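Local coordinates for sugar ABC transporter (Agrobacterium radiobacter, PDB 4RXT), which binds arabinopyranose in the cleft between its two domains and probably serves as the solute-binding component of an ABC-type sugar transporter, at residues I224-D229 with G243-D248; L105-T110 with V273-N278. All coordinates share one frame; numbering follows the deposited sequence.

Contact 1: residues I224-D229 with G243-D248. With ARA (alpha-L-arabinopyranose), chain B.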
ATOM      1  N   ILE A 224     -12.597   5.021  -5.702  1.00  9.98           N
ATOM      2  CA  ILE A 224     -12.140   4.336  -4.521  1.00 10.92           C
ATOM      3  C   ILE A 224     -10.620   4.296  -4.536  1.00 11.44           C
ATOM      4  O   ILE A 224     -10.034   3.848  -5.498  1.00 11.86           O
ATOM      5  CB  ILE A 224     -12.720   2.916  -4.333  1.00 14.17           C
ATOM      6  CG1 ILE A 224     -14.248   2.982  -4.278  1.00 13.41           C
ATOM      7  CG2 ILE A 224     -12.119   2.235  -3.106  1.00 12.48           C
ATOM      8  CD1 ILE A 224     -14.853   3.657  -3.041  1.00 15.48           C
ATOM      9  N   GLY A 225      -9.996   4.803  -3.481  1.00 10.70           N
ATOM     10  CA  GLY A 225      -8.555   4.771  -3.369  1.00 11.28           C
ATOM     11  C   GLY A 225      -8.098   3.930  -2.186  1.00 12.30           C
ATOM     12  O   GLY A 225      -8.872   3.164  -1.592  1.00 13.82           O
ATOM     13  N   PHE A 226      -6.810   4.052  -1.906  1.00 13.62           N
ATOM     14  CA  PHE A 226      -6.159   3.389  -0.788  1.00 14.52           C
ATOM     15  C   PHE A 226      -5.388   4.448   0.013  1.00 14.91           C
ATOM     16  O   PHE A 226      -4.870   5.452  -0.549  1.00 16.21           O
ATOM     17  CB  PHE A 226      -5.147   2.339  -1.287  1.00 14.90           C
ATOM     18  CG  PHE A 226      -5.518   0.900  -1.011  1.00 15.02           C
ATOM     19  CD1 PHE A 226      -6.491   0.263  -1.784  1.00 16.23           C
ATOM     20  CD2 PHE A 226      -4.886   0.175  -0.019  1.00 16.91           C
ATOM     21  CE1 PHE A 226      -6.854  -1.052  -1.557  1.00 17.34           C
ATOM     22  CE2 PHE A 226      -5.241  -1.162   0.207  1.00 21.22           C
ATOM     23  CZ  PHE A 226      -6.214  -1.770  -0.576  1.00 19.31           C
ATOM     24  N   ASP A 227      -5.270   4.184   1.321  1.00 12.42           N
ATOM     25  CA  ASP A 227      -4.390   4.895   2.227  1.00 12.65           C
ATOM     26  C   ASP A 227      -4.937   6.283   2.548  1.00 15.44           C
ATOM     27  O   ASP A 227      -6.074   6.603   2.248  1.00 18.59           O
ATOM     28  CB  ASP A 227      -2.952   4.948   1.658  1.00 14.04           C
ATOM     29  CG  ASP A 227      -2.433   3.557   1.295  1.00 12.37           C
ATOM     30  OD1 ASP A 227      -2.612   2.614   2.131  1.00 13.95           O
ATOM     31  OD2 ASP A 227      -1.870   3.444   0.185  1.00 13.58           O
ATOM     32  N   SER A 228      -4.113   7.086   3.185  1.00 17.00           N
ATOM     33  CA  SER A 228      -4.562   8.372   3.666  1.00 17.50           C
ATOM     34  C   SER A 228      -3.405   9.321   3.735  1.00 17.11           C
ATOM     35  O   SER A 228      -2.287   8.943   4.047  1.00 17.09           O
ATOM     36  CB  SER A 228      -5.236   8.279   5.047  1.00 22.74           C
ATOM     37  OG  SER A 228      -4.319   7.874   6.066  1.00 23.22           O
ATOM     38  N   ASP A 229      -3.727  10.583   3.473  1.00 15.93           N
ATOM     39  CA  ASP A 229      -2.834  11.728   3.729  1.00 15.26           C
ATOM     40  C   ASP A 229      -3.750  12.963   3.733  1.00 14.36           C
ATOM     41  O   ASP A 229      -4.928  12.843   3.493  1.00 16.34           O
ATOM     42  CB  ASP A 229      -1.637  11.797   2.747  1.00 16.81           C
ATOM     43  CG  ASP A 229      -2.000  12.225   1.338  1.00 18.52           C
ATOM     44  OD1 ASP A 229      -3.186  12.269   0.919  1.00 15.22           O
ATOM     45  OD2 ASP A 229      -1.035  12.546   0.617  1.00 21.37           O
ATOM     46  N   GLY A 243     -14.226   6.781  -1.349  1.00 14.02           N
ATOM     47  CA  GLY A 243     -13.778   5.892  -0.288  1.00 11.32           C
ATOM     48  C   GLY A 243     -12.305   5.669  -0.380  1.00  9.01           C
ATOM     49  O   GLY A 243     -11.754   5.738  -1.480  1.00 11.65           O
ATOM     50  N   LEU A 244     -11.697   5.366   0.773  1.00 11.38           N
ATOM     51  CA  LEU A 244     -10.292   4.990   0.859  1.00 12.42           C
ATOM     52  C   LEU A 244     -10.160   3.750   1.687  1.00 13.25           C
ATOM     53  O   LEU A 244     -10.635   3.716   2.842  1.00 12.76           O
ATOM     54  CB  LEU A 244      -9.475   6.081   1.563  1.00 14.74           C
ATOM     55  CG  LEU A 244      -9.368   7.414   0.817  1.00 13.63           C
ATOM     56  CD1 LEU A 244      -8.869   8.516   1.744  1.00 15.44           C
ATOM     57  CD2 LEU A 244      -8.487   7.321  -0.429  1.00 16.45           C
ATOM     58  N   VAL A 245      -9.503   2.716   1.120  1.00 11.80           N
ATOM     59  CA  VAL A 245      -9.158   1.525   1.927  1.00 12.51           C
ATOM     60  C   VAL A 245      -7.885   1.827   2.699  1.00 13.47           C
ATOM     61  O   VAL A 245      -6.829   2.019   2.112  1.00 12.25           O
ATOM     62  CB  VAL A 245      -8.990   0.256   1.096  1.00 12.74           C
ATOM     63  CG1 VAL A 245      -8.744  -0.956   2.004  1.00 17.34           C
ATOM     64  CG2 VAL A 245     -10.225   0.012   0.212  1.00 14.45           C
ATOM     65  N   VAL A 246      -8.002   1.836   4.021  1.00 12.31           N
ATOM     66  CA  VAL A 246      -6.917   2.277   4.901  1.00 12.75           C
ATOM     67  C   VAL A 246      -6.309   1.060   5.610  1.00 11.96           C
ATOM     68  O   VAL A 246      -7.016   0.149   6.034  1.00 14.54           O
ATOM     69  CB  VAL A 246      -7.409   3.339   5.911  1.00 14.99           C
ATOM     70  CG1 VAL A 246      -6.340   3.761   6.934  1.00 21.66           C
ATOM     71  CG2 VAL A 246      -7.873   4.561   5.131  1.00 17.65           C
ATOM     72  N   GLN A 247      -4.980   1.043   5.623  1.00 14.76           N
ATOM     73  CA  GLN A 247      -4.179  -0.014   6.200  1.00 13.31           C
ATOM     74  C   GLN A 247      -3.632   0.440   7.548  1.00 13.10           C
ATOM     75  O   GLN A 247      -4.021   1.488   8.042  1.00 14.26           O
ATOM     76  CB  GLN A 247      -3.015  -0.282   5.247  1.00 11.81           C
ATOM     77  CG  GLN A 247      -3.397  -0.638   3.818  1.00 13.85           C
ATOM     78  CD  GLN A 247      -2.170  -0.978   2.999  1.00 12.23           C
ATOM     79  OE1 GLN A 247      -1.650  -2.112   3.030  1.00 14.74           O
ATOM     80  NE2 GLN A 247      -1.656   0.017   2.286  1.00 14.37           N
ATOM     81  N   ASP A 248      -2.726  -0.334   8.142  1.00 12.39           N
ATOM     82  CA  ASP A 248      -2.045   0.036   9.401  1.00 13.31           C
ATOM     83  C   ASP A 248      -0.524   0.062   9.225  1.00 12.90           C
ATOM     84  O   ASP A 248       0.200  -0.757   9.802  1.00 15.55           O
ATOM     85  CB  ASP A 248      -2.447  -0.866  10.585  1.00 16.33           C
ATOM     86  CG  ASP A 248      -2.177  -0.225  11.948  1.00 15.54           C
ATOM     87  OD1 ASP A 248      -1.484   0.810  12.021  1.00 18.53           O
ATOM     88  OD2 ASP A 248      -2.650  -0.830  12.944  1.00 17.51           O
TER
HETATM   89  C1  ARA B 401       0.714   1.538  -0.150  1.00 14.51           C
HETATM   90  C2  ARA B 401       1.084   0.078  -0.473  1.00 21.84           C
HETATM   91  C3  ARA B 401       2.562  -0.004  -0.816  1.00 26.15           C
HETATM   92  C4  ARA B 401       2.947   1.012  -1.906  1.00 25.71           C
HETATM   93  C5  ARA B 401       1.899   2.027  -2.097  1.00 17.84           C
HETATM   94  O1  ARA B 401      -0.659   1.341  -0.465  1.00 15.13           O
HETATM   95  O2  ARA B 401       0.833  -0.775   0.659  1.00 15.75           O
HETATM   96  O3  ARA B 401       2.870  -1.367  -1.152  1.00 21.89           O
HETATM   97  O4  ARA B 401       2.979   0.441  -3.216  1.00 34.06           O
HETATM   98  O5  ARA B 401       1.346   2.576  -0.889  1.00 22.23           O
HETATM   99  O   HOH W   1      -3.153   3.007   4.807  1.00 17.27           O

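Contact 2: residues L105-T110 with V273-N278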
ATOM      1  N   LEU A 105       4.295  -9.157   8.079  1.00 14.14           N
ATOM      2  CA  LEU A 105       3.197  -8.333   8.619  1.00 14.64           C
ATOM      3  C   LEU A 105       2.644  -7.498   7.468  1.00 15.20           C
ATOM      4  O   LEU A 105       3.384  -6.753   6.800  1.00 15.57           O
ATOM      5  CB  LEU A 105       3.694  -7.416   9.730  1.00 15.77           C
ATOM      6  CG  LEU A 105       4.278  -8.050  10.989  1.00 16.21           C
ATOM      7  CD1 LEU A 105       5.773  -8.306  10.836  1.00 18.12           C
ATOM      8  CD2 LEU A 105       3.993  -7.149  12.181  1.00 24.36           C
ATOM      9  N   THR A 106       1.364  -7.661   7.193  1.00 17.04           N
ATOM     10  CA  THR A 106       0.776  -7.101   5.973  1.00 14.46           C
ATOM     11  C   THR A 106      -0.742  -7.016   6.017  1.00 13.13           C
ATOM     12  O   THR A 106      -1.395  -7.796   6.710  1.00 13.43           O
ATOM     13  CB  THR A 106       1.217  -7.926   4.729  1.00 15.98           C
ATOM     14  OG1 THR A 106       0.736  -7.312   3.527  1.00 17.86           O
ATOM     15  CG2 THR A 106       0.715  -9.365   4.793  1.00 15.53           C
ATOM     16  N   THR A 107      -1.287  -6.066   5.258  1.00 11.84           N
ATOM     17  CA  THR A 107      -2.678  -6.149   4.864  1.00 15.43           C
ATOM     18  C   THR A 107      -2.899  -7.457   4.057  1.00 15.52           C
ATOM     19  O   THR A 107      -2.006  -7.920   3.340  1.00 16.22           O
ATOM     20  CB  THR A 107      -3.024  -4.931   3.983  1.00 13.11           C
ATOM     21  OG1 THR A 107      -2.660  -3.748   4.710  1.00 14.30           O
ATOM     22  CG2 THR A 107      -4.518  -4.888   3.558  1.00 17.05           C
ATOM     23  N   ASP A 108      -4.101  -8.020   4.150  1.00 15.82           N
ATOM     24  CA  ASP A 108      -4.570  -9.035   3.210  1.00 17.42           C
ATOM     25  C   ASP A 108      -4.964  -8.249   1.946  1.00 15.47           C
ATOM     26  O   ASP A 108      -6.044  -7.709   1.822  1.00 15.59           O
ATOM     27  CB  ASP A 108      -5.745  -9.814   3.808  1.00 18.22           C
ATOM     28  CG  ASP A 108      -6.321 -10.875   2.863  1.00 18.19           C
ATOM     29  OD1 ASP A 108      -6.078 -10.853   1.590  1.00 19.30           O
ATOM     30  OD2 ASP A 108      -7.076 -11.715   3.412  1.00 24.75           O
ATOM     31  N   ASN A 109      -4.024  -8.176   1.026  1.00 12.67           N
ATOM     32  CA  ASN A 109      -4.188  -7.306  -0.134  1.00 12.91           C
ATOM     33  C   ASN A 109      -5.223  -7.764  -1.147  1.00 14.06           C
ATOM     34  O   ASN A 109      -5.871  -6.953  -1.778  1.00 13.87           O
ATOM     35  CB  ASN A 109      -2.862  -6.991  -0.795  1.00 12.44           C
ATOM     36  CG  ASN A 109      -2.059  -6.023   0.046  1.00 15.07           C
ATOM     37  OD1 ASN A 109      -2.491  -4.880   0.251  1.00 18.55           O
ATOM     38  ND2 ASN A 109      -0.921  -6.475   0.575  1.00 17.40           N
ATOM     39  N   THR A 110      -5.441  -9.061  -1.238  1.00 15.86           N
ATOM     40  CA  THR A 110      -6.488  -9.555  -2.111  1.00 15.98           C
ATOM     41  C   THR A 110      -7.857  -9.132  -1.558  1.00 12.75           C
ATOM     42  O   THR A 110      -8.738  -8.614  -2.309  1.00 15.49           O
ATOM     43  CB  THR A 110      -6.391 -11.063  -2.285  1.00 19.63           C
ATOM     44  OG1 THR A 110      -5.066 -11.388  -2.747  1.00 20.02           O
ATOM     45  CG2 THR A 110      -7.397 -11.493  -3.306  1.00 23.24           C
ATOM     46  N   VAL A 273       1.100 -12.077  10.203  1.00 17.14           N
ATOM     47  CA  VAL A 273       0.244 -11.163  10.966  1.00 17.74           C
ATOM     48  C   VAL A 273      -0.518 -10.330   9.935  1.00 15.85           C
ATOM     49  O   VAL A 273       0.092  -9.657   9.100  1.00 19.42           O
ATOM     50  CB  VAL A 273       1.027 -10.219  11.925  1.00 20.64           C
ATOM     51  CG1 VAL A 273       0.103  -9.194  12.562  1.00 22.47           C
ATOM     52  CG2 VAL A 273       1.732 -11.035  13.001  1.00 23.96           C
ATOM     53  N   ASP A 274      -1.851 -10.418  10.011  1.00 15.75           N
ATOM     54  CA  ASP A 274      -2.775  -9.623   9.221  1.00 16.59           C
ATOM     55  C   ASP A 274      -3.075  -8.341   9.949  1.00 17.72           C
ATOM     56  O   ASP A 274      -3.740  -8.332  10.988  1.00 19.80           O
ATOM     57  CB  ASP A 274      -4.059 -10.445   8.955  1.00 18.23           C
ATOM     58  CG  ASP A 274      -5.095  -9.715   8.122  1.00 25.10           C
ATOM     59  OD1 ASP A 274      -4.941  -8.506   7.906  1.00 21.83           O
ATOM     60  OD2 ASP A 274      -6.091 -10.365   7.714  1.00 26.87           O
ATOM     61  N   THR A 275      -2.572  -7.252   9.390  1.00 15.61           N
ATOM     62  CA  THR A 275      -2.650  -5.943  10.055  1.00 14.10           C
ATOM     63  C   THR A 275      -3.965  -5.171   9.748  1.00 14.37           C
ATOM     64  O   THR A 275      -4.196  -4.068  10.283  1.00 16.66           O
ATOM     65  CB  THR A 275      -1.390  -5.085   9.778  1.00 16.12           C
ATOM     66  OG1 THR A 275      -1.130  -5.021   8.370  1.00 15.27           O
ATOM     67  CG2 THR A 275      -0.168  -5.649  10.496  1.00 17.91           C
ATOM     68  N   GLY A 276      -4.826  -5.748   8.907  1.00 14.00           N
ATOM     69  CA  GLY A 276      -6.174  -5.245   8.706  1.00 17.03           C
ATOM     70  C   GLY A 276      -6.343  -4.173   7.641  1.00 15.37           C
ATOM     71  O   GLY A 276      -5.415  -3.427   7.287  1.00 18.54           O
ATOM     72  N   ALA A 277      -7.569  -4.109   7.142  1.00 16.06           N
ATOM     73  CA  ALA A 277      -7.995  -3.097   6.164  1.00 16.10           C
ATOM     74  C   ALA A 277      -9.396  -2.624   6.482  1.00 14.72           C
ATOM     75  O   ALA A 277     -10.248  -3.408   6.872  1.00 16.58           O
ATOM     76  CB  ALA A 277      -7.971  -3.671   4.759  1.00 19.61           C
ATOM     77  N   ASN A 278      -9.635  -1.327   6.302  1.00 13.13           N
ATOM     78  CA  ASN A 278     -10.956  -0.739   6.494  1.00 13.46           C
ATOM     79  C   ASN A 278     -11.289   0.254   5.395  1.00 14.00           C
ATOM     80  O   ASN A 278     -10.480   1.164   5.096  1.00 13.49           O
ATOM     81  CB  ASN A 278     -11.067  -0.008   7.852  1.00 15.59           C
ATOM     82  CG  ASN A 278     -11.035  -0.974   9.043  1.00 20.82           C
ATOM     83  OD1 ASN A 278     -12.074  -1.473   9.501  1.00 21.70           O
ATOM     84  ND2 ASN A 278      -9.833  -1.260   9.530  1.00 18.20           N
TER
HETATM   85  O   HOH W   2      -2.820  -3.190   7.298  1.00 15.10           O
HETATM   86  O   HOH W   3      -6.109  -6.889   6.039  1.00 17.49           O

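Contact 1: residues I224-D229 with G243-D248
D227 and Q247 meet side chain to side chain beside the bound arabinopyranose. Q247 NE2 donates to D227 OD1 at 2.8 Å, on the syn lone pair. The carboxylate and amide planes are nearly coplanar, 27° apart. Q247 NE2 also donates to sugar O2 at 3.1 Å, and sugar O1 donates to D227 OD2 at 2.5 Å. Carboxylate and amide thus fix each other and both grip the ligand. A water gives to D227 OD1 and accepts from Q247 N. Q247 OE1 is held by T107.

The packing centres on the F226 ring. V245 CB lies over the centre of one ring face, 3.7 Å from the centroid, a CH-pi contact. Q247 NE2 is near the ring edge. R150 makes a cation-pi contact with the same ring.

The backbones pair as parallel strands. G225 N bonds to G243 O, V245 N to G225 O, and D227 N to V245 O. D227 O is buried without a partner.

Helix 230-238 connects these two strands, a beta-alpha-beta unit. L244 packs on that helix, while I224 and V245 face helix 109-128. Strand 194-199 pairs beyond 222-226, and strand 278-280 beyond 243-246.

Contact 2: residues L105-T110 with V273-N278
The D274 carboxylate lies against T107 and D108. D274 OD1 accepts from G276 N at 2.9 Å, on its anti side and 28° out of the carboxylate plane. This is an Asx turn. CG is anti to the backbone N (chi1 -179°), which carries the carboxylate alongside D108. D274 OD2 comes 4.0 Å from D108 CB. OD1 also accepts from a water that takes the N-H of D108. The two carboxylates stand near each other, with 4.6 Å between D108 OD2 and D274 OD2. Their N-H and water partners would probably offset the repulsion. D108 OD1 caps the start of helix 109-128 at Q111 N.

The contact is the end of a parallel strand pair in a periplasmic binding protein fold. Strand 272-274 is the outermost strand of its sheet, beside 103-106. T106 N donates to V273 O almost in line with the carbonyl. T275 N donates to T106 O from above the carbonyl plane, 52° out of it. Beyond this pair the polar links run through water.

L105 and V273 lie side by side on one face of the sheet, with L105 CG to V273 CB at 4.0 Å. L105 also packs on strand 89-92. T107 CG2 meets the methyl of A277.

T107 and T275 cross at about a right angle, and their hydroxyls do not bond directly. T107 OG1 is bonded to the sugar-binding Q247, which makes this threonine second shell to the site. One water bridges the gap. It lies 2.7 Å from T275 OG1, gives one hydrogen bond to T107 OG1 and another, at 2.6 Å, to G276 O.

Overall arrangement
Contact 1 is wholly buried and lies inside one domain's sheet. Contact 2 is only partly buried and closes the edge of the other sheet. Both pair parallel strands and both run on into the region around the sugar. Contact 1 supplies first-shell ligands and a phenylalanine ring packed on a valine. Contact 2 relies on water bridges and an Asx turn, with two carboxylates close together at its more open side. Their centres are about 12 Å apart. The contacts touch directly: V246 N meets N278 O, V245 CG1 packs on A277 CB, and T107 stands behind Q247. Along the chain, contact 1 is nested within the loop that contact 2 closes. Segment 273-278 leads from one sheet to the other.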